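Long-range contact in ORF59 (Human herpesvirus 8, PDB 3HSL), which serves as the accessory subunit of the viral DNA polymerase, raising its processivity in lytic replication, probably by acting as a sliding clamp: residues A34-A46 with H77-T91. Numbering follows the deposited sequence.
Sequences ATKTGVVQVHGSA and HTEGSGDVSFSFRNT
V40 and F88 face each other as a hydrogen-bonded pair of two antiparallel strands, 39-43 and 83-89, whose axes come within 4.4 Å at 161°. The V40 amide meets F88 O nearly head-on, with a C=O...N angle of 172°, and F88 N returns to V40 O at 3.0 Å. F88 has its CG between its own backbone N and carbonyl carbon (chi1 52°), a rotation that folds the ring back over V40 across the strand pair: V40 O sits 3.6 Å above one face, toward the rim, while F88 CE1 packs against V40 CB. V42 and F86 repeat the two-way bonding, and at G44 the partner is V84, whose own N-H gives only a weak bond to G44 O.

V40, V42, V84, F86 and F88 make up the tightly packed face. V42 and V84 lie side by side, pointing the same way, with V42 CG1 4.1 Å from V84 CG1, and V84 CG2 meets A46 CB at 4.0 Å. Strand 108-116 and helix 99-103 close over this side; F115 stacks on F86, and the ring of H99 meets F88 edge-to-face.

The other face is more polar and its grip slacker. Q41 lays CG beside S87 OG at 3.7 Å, but that hydroxyl is bonded to Q152 O; the H43 ring leads off to S52, and S85 is exposed. At the strand end R89 diverges from V39 and forms a salt bridge with D151. Beyond the strands the chains run on into loops that still bond: T91 OG1 to K36 O at 2.8 Å beside an extended, exposed lysine chain, and A46 N to G82 O at 3.3 Å.

Strand 39-43 thus lies between 83-89 and 49-56 in antiparallel order, while 83-89 meets Q152 through the S87 backbone on its far side, in keeping with the DNA-clamp fold of herpesvirus processivity factors.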
ATOM      1  N   ALA A  34     -11.535   5.448   0.884  1.00 22.20           N
ATOM      2  CA  ALA A  34     -12.883   5.087   1.312  1.00 21.78           C
ATOM      3  C   ALA A  34     -13.316   3.726   0.772  1.00 21.81           C
ATOM      4  O   ALA A  34     -14.066   3.018   1.425  1.00 22.75           O
ATOM      5  CB  ALA A  34     -13.874   6.137   0.878  1.00 21.88           C
ATOM      6  N   THR A  35     -12.849   3.355  -0.411  1.00 21.34           N
ATOM      7  CA  THR A  35     -13.243   2.088  -0.999  1.00 21.61           C
ATOM      8  C   THR A  35     -12.250   0.930  -0.803  1.00 22.45           C
ATOM      9  O   THR A  35     -12.544  -0.217  -1.186  1.00 22.30           O
ATOM     10  CB  THR A  35     -13.518   2.239  -2.502  1.00 21.22           C
ATOM     11  OG1 THR A  35     -12.359   2.786  -3.123  1.00 20.40           O
ATOM     12  CG2 THR A  35     -14.716   3.160  -2.766  1.00 20.63           C
ATOM     13  N   LYS A  36     -11.088   1.200  -0.214  1.00 22.65           N
ATOM     14  CA  LYS A  36     -10.114   0.135  -0.036  1.00 23.41           C
ATOM     15  C   LYS A  36     -10.760  -1.104   0.618  1.00 23.57           C
ATOM     16  O   LYS A  36     -10.560  -2.228   0.168  1.00 23.47           O
ATOM     17  CB  LYS A  36      -8.907   0.634   0.757  1.00 23.86           C
ATOM     18  CG  LYS A  36      -7.746  -0.335   0.765  1.00 25.64           C
ATOM     19  CD  LYS A  36      -6.588   0.211   1.560  1.00 28.13           C
ATOM     20  CE  LYS A  36      -5.415  -0.772   1.598  1.00 28.97           C
ATOM     21  NZ  LYS A  36      -4.314  -0.190   2.430  1.00 30.07           N
ATOM     22  N   THR A  37     -11.529  -0.863   1.677  1.00 23.93           N
ATOM     23  CA  THR A  37     -12.261  -1.860   2.459  1.00 23.85           C
ATOM     24  C   THR A  37     -13.644  -2.150   1.904  1.00 23.19           C
ATOM     25  O   THR A  37     -14.477  -2.775   2.574  1.00 22.77           O
ATOM     26  CB  THR A  37     -12.513  -1.270   3.839  1.00 24.48           C
ATOM     27  OG1 THR A  37     -11.271  -1.220   4.536  1.00 25.86           O
ATOM     28  CG2 THR A  37     -13.498  -2.134   4.648  1.00 26.68           C
ATOM     29  N   GLY A  38     -13.895  -1.696   0.683  1.00 22.40           N
ATOM     30  CA  GLY A  38     -15.190  -1.874   0.089  1.00 21.78           C
ATOM     31  C   GLY A  38     -15.495  -3.209  -0.519  1.00 21.95           C
ATOM     32  O   GLY A  38     -14.778  -4.204  -0.313  1.00 22.16           O
ATOM     33  N   VAL A  39     -16.585  -3.205  -1.286  1.00 21.72           N
ATOM     34  CA  VAL A  39     -17.088  -4.373  -1.975  1.00 21.31           C
ATOM     35  C   VAL A  39     -17.150  -4.071  -3.451  1.00 20.80           C
ATOM     36  O   VAL A  39     -17.610  -3.006  -3.833  1.00 21.16           O
ATOM     37  CB  VAL A  39     -18.510  -4.692  -1.480  1.00 21.58           C
ATOM     38  CG1 VAL A  39     -19.142  -5.797  -2.291  1.00 21.56           C
ATOM     39  CG2 VAL A  39     -18.485  -5.068   0.003  1.00 22.26           C
ATOM     40  N   VAL A  40     -16.683  -5.002  -4.282  1.00 19.98           N
ATOM     41  CA  VAL A  40     -16.739  -4.832  -5.726  1.00 19.13           C
ATOM     42  C   VAL A  40     -17.900  -5.685  -6.221  1.00 19.07           C
ATOM     43  O   VAL A  40     -18.111  -6.809  -5.721  1.00 18.84           O
ATOM     44  CB  VAL A  40     -15.451  -5.297  -6.444  1.00 19.27           C
ATOM     45  CG1 VAL A  40     -15.577  -5.061  -7.962  1.00 19.10           C
ATOM     46  CG2 VAL A  40     -14.238  -4.564  -5.926  1.00 18.26           C
ATOM     47  N   GLN A  41     -18.647  -5.161  -7.198  1.00 18.44           N
ATOM     48  CA  GLN A  41     -19.780  -5.877  -7.749  1.00 18.01           C
ATOM     49  C   GLN A  41     -19.840  -5.861  -9.260  1.00 17.55           C
ATOM     50  O   GLN A  41     -19.448  -4.866  -9.911  1.00 17.18           O
ATOM     51  CB  GLN A  41     -21.086  -5.243  -7.270  1.00 18.69           C
ATOM     52  CG  GLN A  41     -21.302  -5.252  -5.781  1.00 21.17           C
ATOM     53  CD  GLN A  41     -22.554  -4.514  -5.365  1.00 21.46           C
ATOM     54  OE1 GLN A  41     -22.921  -3.489  -5.952  1.00 21.63           O
ATOM     55  NE2 GLN A  41     -23.219  -5.034  -4.337  1.00 21.43           N
ATOM     56  N   VAL A  42     -20.344  -6.980  -9.794  1.00 16.38           N
ATOM     57  CA  VAL A  42     -20.572  -7.174 -11.214  1.00 15.42           C
ATOM     58  C   VAL A  42     -22.036  -7.571 -11.281  1.00 15.15           C
ATOM     59  O   VAL A  42     -22.411  -8.655 -10.836  1.00 15.77           O
ATOM     60  CB  VAL A  42     -19.648  -8.218 -11.830  1.00 15.35           C
ATOM     61  CG1 VAL A  42     -20.093  -8.537 -13.257  1.00 14.63           C
ATOM     62  CG2 VAL A  42     -18.201  -7.708 -11.811  1.00 15.04           C
ATOM     63  N   HIS A  43     -22.866  -6.695 -11.842  1.00 14.36           N
ATOM     64  CA  HIS A  43     -24.304  -6.929 -11.859  1.00 13.67           C
ATOM     65  C   HIS A  43     -25.030  -6.278 -13.023  1.00 14.19           C
ATOM     66  O   HIS A  43     -24.495  -5.387 -13.685  1.00 14.35           O
ATOM     67  CB  HIS A  43     -24.825  -6.261 -10.606  1.00 12.62           C
ATOM     68  CG  HIS A  43     -24.448  -4.821 -10.552  1.00 11.70           C
ATOM     69  ND1 HIS A  43     -25.298  -3.818 -10.955  1.00 11.50           N
ATOM     70  CD2 HIS A  43     -23.304  -4.210 -10.153  1.00 11.58           C
ATOM     71  CE1 HIS A  43     -24.701  -2.648 -10.802  1.00 11.44           C
ATOM     72  NE2 HIS A  43     -23.488  -2.857 -10.318  1.00 11.39           N
ATOM     73  N   GLY A  44     -26.258  -6.727 -13.261  1.00 14.43           N
ATOM     74  CA  GLY A  44     -27.079  -6.204 -14.340  1.00 14.93           C
ATOM     75  C   GLY A  44     -27.245  -7.275 -15.387  1.00 15.71           C
ATOM     76  O   GLY A  44     -27.146  -8.466 -15.087  1.00 15.91           O
ATOM     77  N   SER A  45     -27.495  -6.875 -16.622  1.00 16.43           N
ATOM     78  CA  SER A  45     -27.673  -7.862 -17.681  1.00 17.69           C
ATOM     79  C   SER A  45     -26.381  -8.655 -17.885  1.00 17.80           C
ATOM     80  O   SER A  45     -25.293  -8.132 -17.660  1.00 17.41           O
ATOM     81  CB  SER A  45     -28.110  -7.182 -18.982  1.00 18.11           C
ATOM     82  OG  SER A  45     -27.139  -6.220 -19.365  1.00 20.04           O
ATOM     83  N   ALA A  46     -26.512  -9.913 -18.308  1.00 18.40           N
ATOM     84  CA  ALA A  46     -25.353 -10.774 -18.553  1.00 18.92           C
ATOM     85  C   ALA A  46     -24.581 -10.255 -19.753  1.00 19.68           C
ATOM     86  O   ALA A  46     -23.367 -10.439 -19.858  1.00 20.09           O
ATOM     87  CB  ALA A  46     -25.785 -12.204 -18.783  1.00 18.68           C
ATOM     88  N   HIS A  77     -20.724 -18.634 -21.774  1.00 44.40           N
ATOM     89  CA  HIS A  77     -21.140 -18.603 -20.368  1.00 44.91           C
ATOM     90  C   HIS A  77     -22.475 -19.339 -20.242  1.00 45.94           C
ATOM     91  O   HIS A  77     -23.388 -19.120 -21.047  1.00 46.27           O
ATOM     92  CB  HIS A  77     -21.206 -17.181 -19.811  1.00 44.48           C
ATOM     93  CG  HIS A  77     -22.138 -16.269 -20.548  1.00 43.41           C
ATOM     94  ND1 HIS A  77     -23.488 -16.210 -20.280  1.00 42.60           N
ATOM     95  CD2 HIS A  77     -21.913 -15.375 -21.540  1.00 43.09           C
ATOM     96  CE1 HIS A  77     -24.054 -15.322 -21.076  1.00 42.53           C
ATOM     97  NE2 HIS A  77     -23.122 -14.801 -21.851  1.00 42.46           N
ATOM     98  N   THR A  78     -22.580 -20.207 -19.234  1.00 46.72           N
ATOM     99  CA  THR A  78     -23.794 -21.025 -19.011  1.00 47.29           C
ATOM    100  C   THR A  78     -25.112 -20.277 -18.772  1.00 47.47           C
ATOM    101  O   THR A  78     -26.125 -20.588 -19.405  1.00 47.50           O
ATOM    102  CB  THR A  78     -23.570 -22.117 -17.921  1.00 47.45           C
ATOM    103  OG1 THR A  78     -23.047 -21.511 -16.731  1.00 47.42           O
ATOM    104  CG2 THR A  78     -22.574 -23.177 -18.411  1.00 47.79           C
ATOM    105  N   GLU A  79     -25.083 -19.302 -17.866  1.00 47.64           N
ATOM    106  CA  GLU A  79     -26.265 -18.503 -17.502  1.00 47.89           C
ATOM    107  C   GLU A  79     -26.372 -17.151 -18.234  1.00 47.67           C
ATOM    108  O   GLU A  79     -25.663 -16.189 -17.891  1.00 47.73           O
ATOM    109  CB  GLU A  79     -26.295 -18.300 -15.976  1.00 48.16           C
ATOM    110  CG  GLU A  79     -25.029 -17.627 -15.385  1.00 48.69           C
ATOM    111  CD  GLU A  79     -25.062 -17.534 -13.867  1.00 49.16           C
ATOM    112  OE1 GLU A  79     -25.928 -18.191 -13.244  1.00 50.01           O
ATOM    113  OE2 GLU A  79     -24.223 -16.807 -13.293  1.00 48.03           O
ATOM    114  N   GLY A  80     -27.256 -17.083 -19.234  1.00 47.03           N
ATOM    115  CA  GLY A  80     -27.446 -15.849 -20.017  1.00 46.24           C
ATOM    116  C   GLY A  80     -28.855 -15.280 -20.139  1.00 45.47           C
ATOM    117  O   GLY A  80     -29.799 -15.783 -19.519  1.00 45.62           O
ATOM    118  N   SER A  81     -28.977 -14.222 -20.949  1.00 44.42           N
ATOM    119  CA  SER A  81     -30.241 -13.488 -21.238  1.00 43.44           C
ATOM    120  C   SER A  81     -30.879 -12.760 -20.051  1.00 42.25           C
ATOM    121  O   SER A  81     -31.468 -11.687 -20.221  1.00 42.44           O
ATOM    122  CB  SER A  81     -31.292 -14.341 -21.991  1.00 43.65           C
ATOM    123  OG  SER A  81     -31.774 -15.431 -21.225  1.00 43.94           O
ATOM    124  N   GLY A  82     -30.760 -13.344 -18.860  1.00 40.67           N
ATOM    125  CA  GLY A  82     -31.306 -12.754 -17.640  1.00 38.59           C
ATOM    126  C   GLY A  82     -30.229 -11.933 -16.971  1.00 36.64           C
ATOM    127  O   GLY A  82     -29.254 -11.543 -17.620  1.00 36.65           O
ATOM    128  N   ASP A  83     -30.394 -11.667 -15.678  1.00 34.71           N
ATOM    129  CA  ASP A  83     -29.401 -10.875 -14.952  1.00 32.69           C
ATOM    130  C   ASP A  83     -28.239 -11.612 -14.274  1.00 30.98           C
ATOM    131  O   ASP A  83     -28.146 -12.844 -14.305  1.00 30.84           O
ATOM    132  CB  ASP A  83     -30.044  -9.807 -14.059  1.00 32.59           C
ATOM    133  CG  ASP A  83     -30.606  -8.643 -14.862  1.00 32.64           C
ATOM    134  OD1 ASP A  83     -30.885  -8.835 -16.066  1.00 31.76           O
ATOM    135  OD2 ASP A  83     -30.768  -7.534 -14.286  1.00 33.33           O
ATOM    136  N   VAL A  84     -27.371 -10.807 -13.670  1.00 29.01           N
ATOM    137  CA  VAL A  84     -26.148 -11.217 -12.985  1.00 27.31           C
ATOM    138  C   VAL A  84     -25.904 -10.406 -11.706  1.00 26.50           C
ATOM    139  O   VAL A  84     -26.258  -9.218 -11.637  1.00 26.62           O
ATOM    140  CB  VAL A  84     -24.949 -11.057 -13.970  1.00 26.84           C
ATOM    141  CG1 VAL A  84     -23.647 -10.666 -13.283  1.00 27.06           C
ATOM    142  CG2 VAL A  84     -24.818 -12.268 -14.866  1.00 26.25           C
ATOM    143  N   SER A  85     -25.304 -11.043 -10.698  1.00 25.13           N
ATOM    144  CA  SER A  85     -25.012 -10.352  -9.439  1.00 23.98           C
ATOM    145  C   SER A  85     -23.906 -11.021  -8.618  1.00 22.82           C
ATOM    146  O   SER A  85     -24.156 -11.974  -7.881  1.00 23.24           O
ATOM    147  CB  SER A  85     -26.289 -10.207  -8.601  1.00 23.93           C
ATOM    148  OG  SER A  85     -26.048  -9.418  -7.450  1.00 24.28           O
ATOM    149  N   PHE A  86     -22.684 -10.522  -8.747  1.00 21.22           N
ATOM    150  CA  PHE A  86     -21.542 -11.066  -8.008  1.00 20.12           C
ATOM    151  C   PHE A  86     -20.984  -9.978  -7.117  1.00 19.96           C
ATOM    152  O   PHE A  86     -20.604  -8.915  -7.591  1.00 19.92           O
ATOM    153  CB  PHE A  86     -20.494 -11.628  -8.958  1.00 19.54           C
ATOM    154  CG  PHE A  86     -21.009 -12.732  -9.818  1.00 17.72           C
ATOM    155  CD1 PHE A  86     -21.185 -14.018  -9.289  1.00 17.21           C
ATOM    156  CD2 PHE A  86     -21.321 -12.505 -11.153  1.00 16.39           C
ATOM    157  CE1 PHE A  86     -21.670 -15.074 -10.077  1.00 15.76           C
ATOM    158  CE2 PHE A  86     -21.808 -13.556 -11.957  1.00 16.37           C
ATOM    159  CZ  PHE A  86     -21.980 -14.841 -11.413  1.00 15.69           C
ATOM    160  N   SER A  87     -20.936 -10.254  -5.818  1.00 20.40           N
ATOM    161  CA  SER A  87     -20.505  -9.269  -4.822  1.00 20.75           C
ATOM    162  C   SER A  87     -19.406  -9.765  -3.854  1.00 20.94           C
ATOM    163  O   SER A  87     -19.664 -10.611  -2.992  1.00 21.24           O
ATOM    164  CB  SER A  87     -21.758  -8.834  -4.074  1.00 20.38           C
ATOM    165  OG  SER A  87     -21.479  -7.840  -3.134  1.00 22.49           O
ATOM    166  N   PHE A  88     -18.194  -9.227  -4.009  1.00 20.81           N
ATOM    167  CA  PHE A  88     -17.018  -9.612  -3.202  1.00 21.01           C
ATOM    168  C   PHE A  88     -16.251  -8.410  -2.671  1.00 21.40           C
ATOM    169  O   PHE A  88     -16.469  -7.280  -3.117  1.00 22.28           O
ATOM    170  CB  PHE A  88     -16.099 -10.487  -4.044  1.00 20.94           C
ATOM    171  CG  PHE A  88     -15.761  -9.887  -5.360  1.00 20.31           C
ATOM    172  CD1 PHE A  88     -14.568  -9.205  -5.544  1.00 21.04           C
ATOM    173  CD2 PHE A  88     -16.650  -9.997  -6.435  1.00 21.10           C
ATOM    174  CE1 PHE A  88     -14.247  -8.633  -6.794  1.00 20.63           C
ATOM    175  CE2 PHE A  88     -16.351  -9.436  -7.685  1.00 21.00           C
ATOM    176  CZ  PHE A  88     -15.140  -8.749  -7.861  1.00 21.17           C
ATOM    177  N   ARG A  89     -15.351  -8.635  -1.722  1.00 20.89           N
ATOM    178  CA  ARG A  89     -14.605  -7.517  -1.143  1.00 20.92           C
ATOM    179  C   ARG A  89     -13.448  -7.156  -2.056  1.00 20.72           C
ATOM    180  O   ARG A  89     -12.826  -8.083  -2.583  1.00 21.12           O
ATOM    181  CB  ARG A  89     -14.181  -7.875   0.290  1.00 21.11           C
ATOM    182  CG  ARG A  89     -13.479  -9.198   0.406  1.00 23.41           C
ATOM    183  CD  ARG A  89     -13.142  -9.635   1.836  1.00 25.73           C
ATOM    184  NE  ARG A  89     -14.314  -9.895   2.673  1.00 28.84           N
ATOM    185  CZ  ARG A  89     -14.285 -10.529   3.861  1.00 30.51           C
ATOM    186  NH1 ARG A  89     -13.140 -10.985   4.369  1.00 31.12           N
ATOM    187  NH2 ARG A  89     -15.408 -10.719   4.554  1.00 29.57           N
ATOM    188  N   ASN A  90     -13.129  -5.864  -2.280  1.00 19.95           N
ATOM    189  CA  ASN A  90     -11.960  -5.655  -3.165  1.00 19.59           C
ATOM    190  C   ASN A  90     -10.622  -5.958  -2.550  1.00 18.99           C
ATOM    191  O   ASN A  90      -9.666  -6.198  -3.264  1.00 20.00           O
ATOM    192  CB  ASN A  90     -11.922  -4.425  -4.128  1.00 20.10           C
ATOM    193  CG  ASN A  90     -11.924  -3.126  -3.426  1.00 18.36           C
ATOM    194  OD1 ASN A  90     -12.373  -3.054  -2.303  1.00 20.48           O
ATOM    195  ND2 ASN A  90     -11.427  -2.081  -4.079  1.00 13.82           N
ATOM    196  N   THR A  91     -10.556  -5.952  -1.229  1.00 18.11           N
ATOM    197  CA  THR A  91      -9.326  -6.336  -0.553  1.00 17.79           C
ATOM    198  C   THR A  91      -9.623  -7.590   0.288  1.00 17.91           C
ATOM    199  O   THR A  91     -10.128  -7.498   1.406  1.00 17.77           O
ATOM    200  CB  THR A  91      -8.701  -5.225   0.332  1.00 17.54           C
ATOM    201  OG1 THR A  91      -8.540  -4.013  -0.426  1.00 17.65           O
ATOM    202  CG2 THR A  91      -7.348  -5.700   0.862  1.00 15.61           C
TER